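Local coordinates for HNH nuclease domain-containing protein (Streptomyces coelicolor, PDB 5ZMO) that recognises phosphorothioated DNA through the sulfur-binding domain given here, and probably cleaves nucleic acid through an HNH endonuclease domain elsewhere in the protein, at residues D85-T96 against S108-R119; L27-W35 against A56-V67. One frame throughout, in Å; residues are numbered along the deposited sequence. Where two conformers were deposited one is given.

Contact 1: D85-T96 against S108-R119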
loop_
_atom_site.group_PDB
_atom_site.type_symbol
_atom_site.label_atom_id
_atom_site.label_comp_id
_atom_site.label_asym_id
_atom_site.label_seq_id
_atom_site.Cartn_x
_atom_site.Cartn_y
_atom_site.Cartn_z
ATOM N N ASP A 85 -3.091 3.088 10.884
ATOM C CA ASP A 85 -2.249 4.258 11.207
ATOM C C ASP A 85 -1.089 4.353 10.243
ATOM O O ASP A 85 -0.029 4.833 10.640
ATOM C CB ASP A 85 -1.722 4.232 12.661
ATOM C CG ASP A 85 -2.849 4.187 13.688
ATOM O OD1 ASP A 85 -3.909 4.799 13.414
ATOM O OD2 ASP A 85 -2.687 3.528 14.743
ATOM N N LEU A 86 -1.297 3.917 9.002
ATOM C CA LEU A 86 -0.223 3.907 7.976
ATOM C C LEU A 86 -0.537 4.714 6.747
ATOM O O LEU A 86 0.239 4.719 5.760
ATOM C CB LEU A 86 0.042 2.449 7.610
ATOM C CG LEU A 86 0.810 1.649 8.633
ATOM C CD1 LEU A 86 0.686 0.143 8.395
ATOM C CD2 LEU A 86 2.283 2.131 8.570
ATOM N N TRP A 87 -1.663 5.409 6.747
ATOM C CA TRP A 87 -2.189 5.961 5.512
ATOM C C TRP A 87 -3.120 7.136 5.737
ATOM O O TRP A 87 -3.788 7.175 6.761
ATOM C CB TRP A 87 -2.866 4.844 4.741
ATOM C CG TRP A 87 -3.107 4.992 3.303
ATOM C CD1 TRP A 87 -4.344 5.132 2.707
ATOM C CD2 TRP A 87 -2.177 4.897 2.229
ATOM N NE1 TRP A 87 -4.229 5.170 1.366
ATOM C CE2 TRP A 87 -2.917 4.974 1.024
ATOM C CE3 TRP A 87 -0.778 4.712 2.152
ATOM C CZ2 TRP A 87 -2.325 4.935 -0.230
ATOM C CZ3 TRP A 87 -0.197 4.620 0.909
ATOM C CH2 TRP A 87 -0.974 4.721 -0.290
ATOM N N CYS A 88 -3.140 8.051 4.774
ATOM C CA CYS A 88 -3.994 9.267 4.841
ATOM C C CYS A 88 -4.790 9.344 3.557
ATOM O O CYS A 88 -4.221 9.227 2.487
ATOM C CB CYS A 88 -3.127 10.532 4.868
ATOM S SG CYS A 88 -1.964 10.512 6.225
ATOM N N VAL A 89 -6.087 9.581 3.652
ATOM C CA VAL A 89 -6.935 9.790 2.491
ATOM C C VAL A 89 -7.545 11.200 2.624
ATOM O O VAL A 89 -8.239 11.468 3.554
ATOM C CB VAL A 89 -8.051 8.708 2.389
ATOM C CG1 VAL A 89 -8.978 9.017 1.241
ATOM C CG2 VAL A 89 -7.491 7.284 2.174
ATOM N N GLU A 90 -7.227 12.097 1.723
ATOM C CA GLU A 90 -7.805 13.456 1.716
ATOM C C GLU A 90 -9.268 13.371 1.240
ATOM O O GLU A 90 -9.642 12.444 0.508
ATOM C CB GLU A 90 -7.091 14.380 0.741
ATOM C CG GLU A 90 -5.660 14.703 1.004
ATOM C CD GLU A 90 -5.217 15.940 0.187
ATOM O OE1 GLU A 90 -4.557 16.831 0.773
ATOM O OE2 GLU A 90 -5.557 16.059 -1.028
ATOM N N GLN A 91 -10.097 14.328 1.668
ATOM C CA GLN A 91 -11.507 14.406 1.203
ATOM C C GLN A 91 -12.283 13.190 1.619
ATOM O O GLN A 91 -13.267 12.835 0.923
ATOM C CB GLN A 91 -11.611 14.607 -0.318
ATOM C CG GLN A 91 -10.807 15.759 -0.914
ATOM C CD GLN A 91 -11.106 15.974 -2.401
ATOM O OE1 GLN A 91 -12.091 16.631 -2.757
ATOM N NE2 GLN A 91 -10.307 15.389 -3.274
ATOM N N ALA A 92 -11.896 12.557 2.732
ATOM C CA ALA A 92 -12.525 11.294 3.152
ATOM C C ALA A 92 -14.004 11.493 3.467
ATOM O O ALA A 92 -14.832 10.611 3.235
ATOM C CB ALA A 92 -11.835 10.719 4.340
ATOM N N GLU A 93 -14.324 12.673 3.961
ATOM C CA GLU A 93 -15.683 12.983 4.389
ATOM C C GLU A 93 -16.598 13.259 3.174
ATOM O O GLU A 93 -17.808 13.232 3.333
ATOM C CB GLU A 93 -15.680 14.114 5.478
ATOM C CG GLU A 93 -15.662 13.639 6.968
ATOM C CD GLU A 93 -14.492 12.707 7.412
ATOM O OE1 GLU A 93 -13.312 13.141 7.496
ATOM O OE2 GLU A 93 -14.753 11.520 7.756
ATOM N N GLU A 94 -16.032 13.441 1.974
ATOM C CA GLU A 94 -16.734 13.593 0.706
ATOM C C GLU A 94 -17.205 12.283 0.075
ATOM O O GLU A 94 -18.033 12.301 -0.830
ATOM C CB GLU A 94 -15.916 14.394 -0.295
ATOM C CG GLU A 94 -15.526 15.814 0.191
ATOM C CD GLU A 94 -16.693 16.607 0.840
ATOM O OE1 GLU A 94 -16.500 17.229 1.926
ATOM O OE2 GLU A 94 -17.821 16.583 0.271
ATOM N N LEU A 95 -16.664 11.169 0.527
ATOM C CA LEU A 95 -16.915 9.866 -0.074
ATOM C C LEU A 95 -18.262 9.339 0.433
ATOM O O LEU A 95 -18.709 9.678 1.543
ATOM C CB LEU A 95 -15.743 8.887 0.219
ATOM C CG LEU A 95 -14.346 9.319 -0.325
ATOM C CD1 LEU A 95 -13.219 8.452 0.206
ATOM C CD2 LEU A 95 -14.322 9.270 -1.832
ATOM N N THR A 96 -18.891 8.481 -0.344
ATOM C CA THR A 96 -20.061 7.738 0.119
ATOM C C THR A 96 -19.651 6.359 0.651
ATOM O O THR A 96 -18.997 5.596 -0.070
ATOM C CB THR A 96 -21.074 7.628 -1.048
ATOM O OG1 THR A 96 -21.404 8.966 -1.425
ATOM C CG2 THR A 96 -22.366 6.855 -0.603
ATOM N N SER A 108 -17.844 6.467 -5.702
ATOM C CA SER A 108 -17.454 7.715 -5.011
ATOM C C SER A 108 -15.952 7.907 -5.015
ATOM O O SER A 108 -15.504 9.046 -5.084
ATOM C CB SER A 108 -18.029 7.849 -3.591
ATOM O OG SER A 108 -17.420 7.029 -2.554
ATOM N N LEU A 109 -15.174 6.820 -4.959
ATOM C CA LEU A 109 -13.684 6.939 -5.168
ATOM C C LEU A 109 -13.383 7.473 -6.538
ATOM O O LEU A 109 -12.492 8.348 -6.722
ATOM C CB LEU A 109 -12.940 5.581 -4.980
ATOM C CG LEU A 109 -12.625 5.014 -3.639
ATOM C CD1 LEU A 109 -12.033 3.627 -3.793
ATOM C CD2 LEU A 109 -11.666 5.923 -2.877
ATOM N N ASN A 110 -14.081 6.942 -7.552
ATOM C CA ASN A 110 -13.808 7.383 -8.917
ATOM C C ASN A 110 -14.232 8.840 -9.095
ATOM O O ASN A 110 -13.519 9.631 -9.716
ATOM C CB ASN A 110 -14.483 6.441 -9.961
ATOM C CG ASN A 110 -13.694 5.115 -10.200
ATOM O OD1 ASN A 110 -12.487 4.958 -9.914
ATOM N ND2 ASN A 110 -14.385 4.160 -10.758
ATOM N N ALA A 111 -15.391 9.189 -8.563
ATOM C CA ALA A 111 -15.940 10.569 -8.716
ATOM C C ALA A 111 -15.158 11.634 -7.977
ATOM O O ALA A 111 -14.828 12.639 -8.549
ATOM C CB ALA A 111 -17.404 10.614 -8.281
ATOM N N VAL A 112 -14.810 11.399 -6.727
ATOM C CA VAL A 112 -14.128 12.371 -5.885
ATOM C C VAL A 112 -12.639 12.376 -6.263
ATOM O O VAL A 112 -11.990 13.421 -6.260
ATOM C CB VAL A 112 -14.342 12.051 -4.406
ATOM C CG1 VAL A 112 -13.432 12.910 -3.534
ATOM C CG2 VAL A 112 -15.822 12.254 -4.042
ATOM N N ASP A 113 -12.111 11.183 -6.603
ATOM C CA ASP A 113 -10.690 10.968 -6.920
ATOM C C ASP A 113 -9.797 11.559 -5.844
ATOM O O ASP A 113 -8.955 12.433 -6.161
ATOM C CB ASP A 113 -10.315 11.523 -8.288
ATOM C CG ASP A 113 -9.068 10.896 -8.848
ATOM O OD1 ASP A 113 -8.589 9.921 -8.223
ATOM O OD2 ASP A 113 -8.572 11.318 -9.920
ATOM N N PRO A 114 -10.006 11.161 -4.585
ATOM C CA PRO A 114 -9.211 11.680 -3.462
ATOM C C PRO A 114 -7.760 11.338 -3.550
ATOM O O PRO A 114 -7.415 10.255 -4.054
ATOM C CB PRO A 114 -9.772 10.968 -2.268
ATOM C CG PRO A 114 -10.213 9.669 -2.814
ATOM C CD PRO A 114 -10.810 10.013 -4.139
ATOM N N SER A 115 -6.912 12.257 -3.082
ATOM C CA SER A 115 -5.504 11.927 -2.960
ATOM C C SER A 115 -5.200 11.188 -1.658
ATOM O O SER A 115 -5.898 11.294 -0.672
ATOM C CB SER A 115 -4.636 13.160 -3.187
ATOM O OG SER A 115 -4.592 13.442 -4.565
ATOM N N ALA A 116 -4.178 10.331 -1.661
ATOM C CA ALA A 116 -3.853 9.613 -0.499
ATOM C C ALA A 116 -2.425 9.160 -0.577
ATOM O O ALA A 116 -1.833 9.176 -1.660
ATOM C CB ALA A 116 -4.724 8.381 -0.349
ATOM N N GLY A 117 -1.939 8.764 0.597
ATOM C CA GLY A 117 -0.613 8.159 0.717
ATOM C C GLY A 117 -0.148 8.068 2.145
ATOM O O GLY A 117 -0.931 8.088 3.103
ATOM N N LEU A 118 1.161 7.844 2.300
ATOM C CA LEU A 118 1.746 7.645 3.628
ATOM C C LEU A 118 1.547 8.932 4.473
ATOM O O LEU A 118 1.409 10.021 3.933
ATOM C CB LEU A 118 3.257 7.359 3.517
ATOM C CG LEU A 118 3.559 6.030 2.807
ATOM C CD1 LEU A 118 5.053 5.964 2.513
ATOM C CD2 LEU A 118 3.157 4.797 3.558
ATOM N N ARG A 119 1.523 8.746 5.774
ATOM C CA ARG A 119 1.658 9.867 6.727
ATOM C C ARG A 119 2.953 10.687 6.471
ATOM O O ARG A 119 3.950 10.132 6.024
ATOM C CB ARG A 119 1.667 9.340 8.111
ATOM C CG ARG A 119 0.299 8.883 8.600
ATOM C CD ARG A 119 0.409 7.681 9.495
ATOM N NE ARG A 119 0.384 7.900 10.936
ATOM C CZ ARG A 119 1.436 8.121 11.730
ATOM N NH1 ARG A 119 1.236 8.261 13.029
ATOM N NH2 ARG A 119 2.671 8.249 11.266
HETATM O O HOH W 1 2.376 6.174 6.734
HETATM O O HOH W 2 -7.775 15.023 -2.694
HETATM O O HOH W 3 -9.908 15.104 -5.847
HETATM O O HOH W 4 -12.831 15.828 -5.994
#
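Strands 88-89 and 115-117 pair antiparallel at one edge of a small three-stranded sheet in the sulfur-binding domain. Cys88 and Gly117 form the hydrogen-bonded pair: Cys88 N gives to Gly117 O at 2.8 Å, and Gly117 N returns a bond to Cys88 O at 3.0 Å. The ladder runs on to Glu90 N and Ser115 O, 2.9 Å apart. Between these rungs Val89 faces Ala116, a non-hydrogen-bonded pair whose side chains turn toward helix 70-83. The indole of Trp87 lies flat against the opposite strand: Gly117 CA sits 3.5 Å from the centroid of its six-membered ring, only 9° off the normal. With CG anti to the backbone N (chi1 -161°), the ring is carried across that glycine, and its other neighbours include Leu81. On the far side of strand 115-117, strand 47-49 completes the sheet, Ala116 pairing with Gln48. Beyond the ladder, water takes over. One molecule accepts hydrogen bonds from Gln91 NE2 and Ser115 N and donates one to Glu90 OE2, tying two side chains to the strand. Further along, Leu95 lays CD2 against Val112 CB (3.8 Å) and Pro114 CG, at the last turn of helix 106-112. At the other end Arg119 CG packs on Cys88 SG at 3.7 Å, while its NH2 makes salt bridges with Asp121 and Asp122.

Contact 2: L27-W35 against A56-V67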
loop_
_atom_site.group_PDB
_atom_site.type_symbol
_atom_site.label_atom_id
_atom_site.label_comp_id
_atom_site.label_asym_id
_atom_site.label_seq_id
_atom_site.Cartn_x
_atom_site.Cartn_y
_atom_site.Cartn_z
ATOM N N LEU A 27 -3.018 -10.404 0.339
ATOM C CA LEU A 27 -1.792 -9.662 0.036
ATOM C C LEU A 27 -2.018 -8.167 -0.282
ATOM O O LEU A 27 -1.018 -7.410 -0.476
ATOM C CB LEU A 27 -1.001 -10.326 -1.051
ATOM C CG LEU A 27 -0.490 -11.724 -0.650
ATOM C CD1 LEU A 27 -0.081 -12.456 -1.914
ATOM C CD2 LEU A 27 0.669 -11.659 0.345
ATOM N N HIS A 28 -3.258 -7.714 -0.144
ATOM C CA HIS A 28 -3.692 -6.347 -0.555
ATOM C C HIS A 28 -2.902 -5.250 0.149
ATOM O O HIS A 28 -2.290 -4.392 -0.483
ATOM C CB HIS A 28 -5.145 -6.147 -0.328
ATOM C CG HIS A 28 -6.014 -7.129 -1.051
ATOM N ND1 HIS A 28 -5.966 -8.483 -0.789
ATOM C CD2 HIS A 28 -6.983 -6.962 -1.969
ATOM C CE1 HIS A 28 -6.822 -9.108 -1.571
ATOM N NE2 HIS A 28 -7.478 -8.212 -2.276
ATOM N N ARG A 29 -2.839 -5.322 1.496
ATOM C CA ARG A 29 -2.109 -4.330 2.277
ATOM C C ARG A 29 -0.623 -4.396 2.065
ATOM O O ARG A 29 -0.014 -3.337 1.881
ATOM C CB ARG A 29 -2.569 -4.334 3.755
ATOM C CG ARG A 29 -3.871 -3.557 3.910
ATOM C CD ARG A 29 -4.333 -3.617 5.372
ATOM N NE ARG A 29 -4.962 -4.879 5.688
ATOM C CZ ARG A 29 -5.161 -5.319 6.956
ATOM N NH1 ARG A 29 -5.720 -6.496 7.175
ATOM N NH2 ARG A 29 -4.747 -4.611 8.000
ATOM N N PRO A 30 -0.006 -5.610 2.105
ATOM C CA PRO A 30 1.377 -5.752 1.787
ATOM C C PRO A 30 1.778 -5.187 0.426
ATOM O O PRO A 30 2.837 -4.486 0.352
ATOM C CB PRO A 30 1.618 -7.280 1.878
ATOM C CG PRO A 30 0.630 -7.670 2.999
ATOM C CD PRO A 30 -0.545 -6.847 2.719
ATOM N N VAL A 31 0.949 -5.410 -0.561
ATOM C CA VAL A 31 1.273 -4.877 -1.926
ATOM C C VAL A 31 1.206 -3.323 -1.933
ATOM O O VAL A 31 2.102 -2.665 -2.424
ATOM C CB VAL A 31 0.372 -5.486 -2.992
ATOM C CG1 VAL A 31 0.387 -4.700 -4.315
ATOM C CG2 VAL A 31 0.740 -6.932 -3.213
ATOM N N LEU A 32 0.156 -2.730 -1.415
ATOM C CA LEU A 32 0.081 -1.282 -1.380
ATOM C C LEU A 32 1.169 -0.642 -0.564
ATOM O O LEU A 32 1.802 0.403 -1.028
ATOM C CB LEU A 32 -1.316 -0.831 -0.959
ATOM C CG LEU A 32 -1.558 0.665 -1.086
ATOM C CD1 LEU A 32 -1.330 1.185 -2.456
ATOM C CD2 LEU A 32 -2.984 0.967 -0.635
ATOM N N LEU A 33 1.480 -1.233 0.614
ATOM C CA LEU A 33 2.611 -0.711 1.413
ATOM C C LEU A 33 3.933 -0.801 0.667
ATOM O O LEU A 33 4.716 0.157 0.686
ATOM C CB LEU A 33 2.788 -1.412 2.769
ATOM C CG LEU A 33 1.662 -1.039 3.720
ATOM C CD1 LEU A 33 1.602 -2.045 4.865
ATOM C CD2 LEU A 33 1.808 0.333 4.240
ATOM N N LEU A 34 4.245 -1.968 0.108
ATOM C CA LEU A 34 5.523 -2.060 -0.691
ATOM C C LEU A 34 5.624 -1.049 -1.831
ATOM O O LEU A 34 6.695 -0.430 -2.070
ATOM C CB LEU A 34 5.697 -3.483 -1.210
ATOM C CG LEU A 34 6.222 -4.551 -0.265
ATOM C CD1 LEU A 34 6.136 -5.915 -0.936
ATOM C CD2 LEU A 34 7.663 -4.264 0.066
ATOM N N TRP A 35 4.513 -0.821 -2.506
ATOM C CA TRP A 35 4.453 0.123 -3.610
ATOM C C TRP A 35 4.713 1.499 -3.051
ATOM O O TRP A 35 5.533 2.266 -3.604
ATOM C CB TRP A 35 3.132 0.054 -4.337
ATOM C CG TRP A 35 3.006 1.060 -5.403
ATOM C CD1 TRP A 35 3.529 1.006 -6.683
ATOM C CD2 TRP A 35 2.327 2.324 -5.309
ATOM N NE1 TRP A 35 3.214 2.134 -7.365
ATOM C CE2 TRP A 35 2.498 2.972 -6.562
ATOM C CE3 TRP A 35 1.626 2.984 -4.285
ATOM C CZ2 TRP A 35 1.956 4.216 -6.824
ATOM C CZ3 TRP A 35 1.076 4.240 -4.562
ATOM C CH2 TRP A 35 1.270 4.835 -5.804
ATOM N N ALA A 56 -1.397 2.329 -11.180
ATOM C CA ALA A 56 -0.124 1.803 -10.870
ATOM C C ALA A 56 -0.177 0.453 -10.170
ATOM O O ALA A 56 0.632 -0.458 -10.434
ATOM C CB ALA A 56 0.651 2.792 -10.007
ATOM N N VAL A 57 -1.123 0.312 -9.248
ATOM C CA VAL A 57 -1.064 -0.790 -8.326
ATOM C C VAL A 57 -1.907 -1.980 -8.768
ATOM O O VAL A 57 -1.572 -3.135 -8.471
ATOM C CB VAL A 57 -1.398 -0.358 -6.873
ATOM C CG1 VAL A 57 -1.316 -1.563 -5.925
ATOM C CG2 VAL A 57 -0.423 0.671 -6.404
ATOM N N ALA A 58 -2.952 -1.722 -9.524
ATOM C CA ALA A 58 -3.846 -2.814 -9.973
ATOM C C ALA A 58 -3.101 -3.975 -10.661
ATOM O O ALA A 58 -3.369 -5.168 -10.377
ATOM C CB ALA A 58 -5.001 -2.285 -10.868
ATOM N N PRO A 59 -2.225 -3.665 -11.631
ATOM C CA PRO A 59 -1.530 -4.785 -12.256
ATOM C C PRO A 59 -0.541 -5.508 -11.352
ATOM O O PRO A 59 -0.331 -6.699 -11.553
ATOM C CB PRO A 59 -0.660 -4.122 -13.376
ATOM C CG PRO A 59 -0.918 -2.687 -13.334
ATOM C CD PRO A 59 -1.902 -2.348 -12.252
ATOM N N LEU A 60 0.026 -4.821 -10.361
ATOM C CA LEU A 60 0.838 -5.505 -9.315
ATOM C C LEU A 60 0.023 -6.406 -8.390
ATOM O O LEU A 60 0.485 -7.482 -7.960
ATOM C CB LEU A 60 1.638 -4.525 -8.474
ATOM C CG LEU A 60 2.451 -3.493 -9.201
ATOM C CD1 LEU A 60 3.006 -2.427 -8.246
ATOM C CD2 LEU A 60 3.619 -4.184 -9.966
ATOM N N MET A 61 -1.163 -5.937 -8.058
ATOM C CA MET A 61 -2.167 -6.709 -7.285
ATOM C C MET A 61 -2.489 -8.024 -8.020
ATOM O O MET A 61 -2.557 -9.128 -7.406
ATOM C CB MET A 61 -3.434 -5.860 -7.140
ATOM C CG MET A 61 -4.242 -5.897 -5.873
ATOM S SD MET A 61 -3.318 -5.842 -4.365
ATOM C CE MET A 61 -3.241 -4.130 -3.869
ATOM N N GLU A 62 -2.704 -7.943 -9.330
ATOM C CA GLU A 62 -2.943 -9.132 -10.142
ATOM C C GLU A 62 -1.736 -10.044 -10.275
ATOM O O GLU A 62 -1.852 -11.277 -10.105
ATOM C CB GLU A 62 -3.469 -8.693 -11.533
ATOM C CG GLU A 62 -4.818 -8.055 -11.496
ATOM C CD GLU A 62 -5.109 -7.110 -12.664
ATOM O OE1 GLU A 62 -6.296 -6.704 -12.715
ATOM O OE2 GLU A 62 -4.161 -6.861 -13.479
ATOM N N LYS A 63 -0.579 -9.482 -10.618
ATOM C CA LYS A 63 0.589 -10.297 -10.840
ATOM C C LYS A 63 1.162 -10.903 -9.539
ATOM O O LYS A 63 1.359 -12.119 -9.434
ATOM C CB LYS A 63 1.638 -9.461 -11.597
ATOM C CG LYS A 63 2.888 -10.240 -11.889
ATOM C CD LYS A 63 3.803 -9.519 -12.852
ATOM C CE LYS A 63 4.968 -10.439 -13.145
ATOM N NZ LYS A 63 5.769 -9.869 -14.238
ATOM N N TYR A 64 1.412 -10.066 -8.536
ATOM C CA TYR A 64 2.115 -10.499 -7.294
ATOM C C TYR A 64 1.168 -10.814 -6.129
ATOM O O TYR A 64 1.498 -11.570 -5.237
ATOM C CB TYR A 64 3.098 -9.467 -6.866
ATOM C CG TYR A 64 4.131 -9.252 -7.900
ATOM C CD1 TYR A 64 5.116 -10.203 -8.139
ATOM C CD2 TYR A 64 4.078 -8.185 -8.727
ATOM C CE1 TYR A 64 6.072 -10.017 -9.180
ATOM C CE2 TYR A 64 4.974 -8.003 -9.736
ATOM C CZ TYR A 64 6.001 -8.915 -9.955
ATOM O OH TYR A 64 6.871 -8.649 -11.013
ATOM N N GLY A 65 -0.004 -10.211 -6.134
ATOM C CA GLY A 65 -0.987 -10.353 -5.034
ATOM C C GLY A 65 -2.060 -11.432 -5.174
ATOM O O GLY A 65 -2.952 -11.500 -4.318
ATOM N N GLN A 66 -2.058 -12.197 -6.272
ATOM C CA GLN A 66 -3.088 -13.279 -6.457
ATOM C C GLN A 66 -4.522 -12.797 -6.494
ATOM O O GLN A 66 -5.447 -13.531 -6.066
ATOM C CB GLN A 66 -3.035 -14.339 -5.318
ATOM C CG GLN A 66 -1.674 -14.755 -4.839
ATOM C CD GLN A 66 -1.700 -15.952 -3.885
ATOM O OE1 GLN A 66 -2.582 -16.096 -3.017
ATOM N NE2 GLN A 66 -0.703 -16.806 -4.031
ATOM N N VAL A 67 -4.757 -11.560 -6.924
ATOM C CA VAL A 67 -6.121 -11.067 -6.954
ATOM C C VAL A 67 -6.585 -11.286 -8.388
ATOM O O VAL A 67 -5.786 -11.330 -9.293
ATOM C CB VAL A 67 -6.206 -9.587 -6.523
ATOM C CG1 VAL A 67 -5.253 -9.328 -5.359
ATOM C CG2 VAL A 67 -5.918 -8.699 -7.702
HETATM O O HOH W 5 -4.171 -11.979 -1.928
#
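Gly65 O accepts a 2.7 Å hydrogen bond from a water that in turn accepts one from Leu27 N, at 3.0 Å, bridging the start of one helix to the Gly65 backbone. Most of the rest is apolar packing. Leu27 CD1 rests on the backbone of Tyr64 and Gly65, and Val67 CG1, in one of its two conformers, sits over one face of the His28 imidazole. One turn on, Met61 bends at chi2 and chi3 (44° and 94°), which brings CE against Val31 CG1 at 3.7 Å and beside His28 O. The same Val31 CG1 meets Val57 CG1 at 3.9 Å. Val57 CG2 then presses on a face of Trp35, 3.6 Å from the centroid of the five-membered ring, a CH-pi contact. Ala56 CB and Leu60 CD1 approach the indole obliquely, at CZ2 and CD1. A serine here removes the ring that Ala56, Val57 and Leu60 touch and would probably open a gap between the helices. Arg29 makes a salt bridge to Asp84 and, through NH1, a hydrogen bond to a modified group of the bound phosphorothioated DNA. Helices 28-35 and 56-63, axes 10.1 Å apart, cross at 133°, their directions roughly opposite, within the helical core of this DNA-binding domain.

Overall arrangement
Contact 2 is the buried one, its centre about 8 Å from that of the chain, whereas contact 1, about 13 Å out, is partly exposed. Their chemistry follows: contact 2 joins helix to helix by apolar side chains, contact 1 pairs strands with backbone bonds and bridging waters. Helix 50-63 and the strand 47-49 just before it link the two, since that helix supplies one side of contact 2 while the strand joins the sheet of contact 1. Helix 70-83 touches both as well, through Leu81 among others. They also meet directly, where Trp87 CZ2 packs 4.0 Å from Leu32 CD2 and Leu86 reaches Leu33.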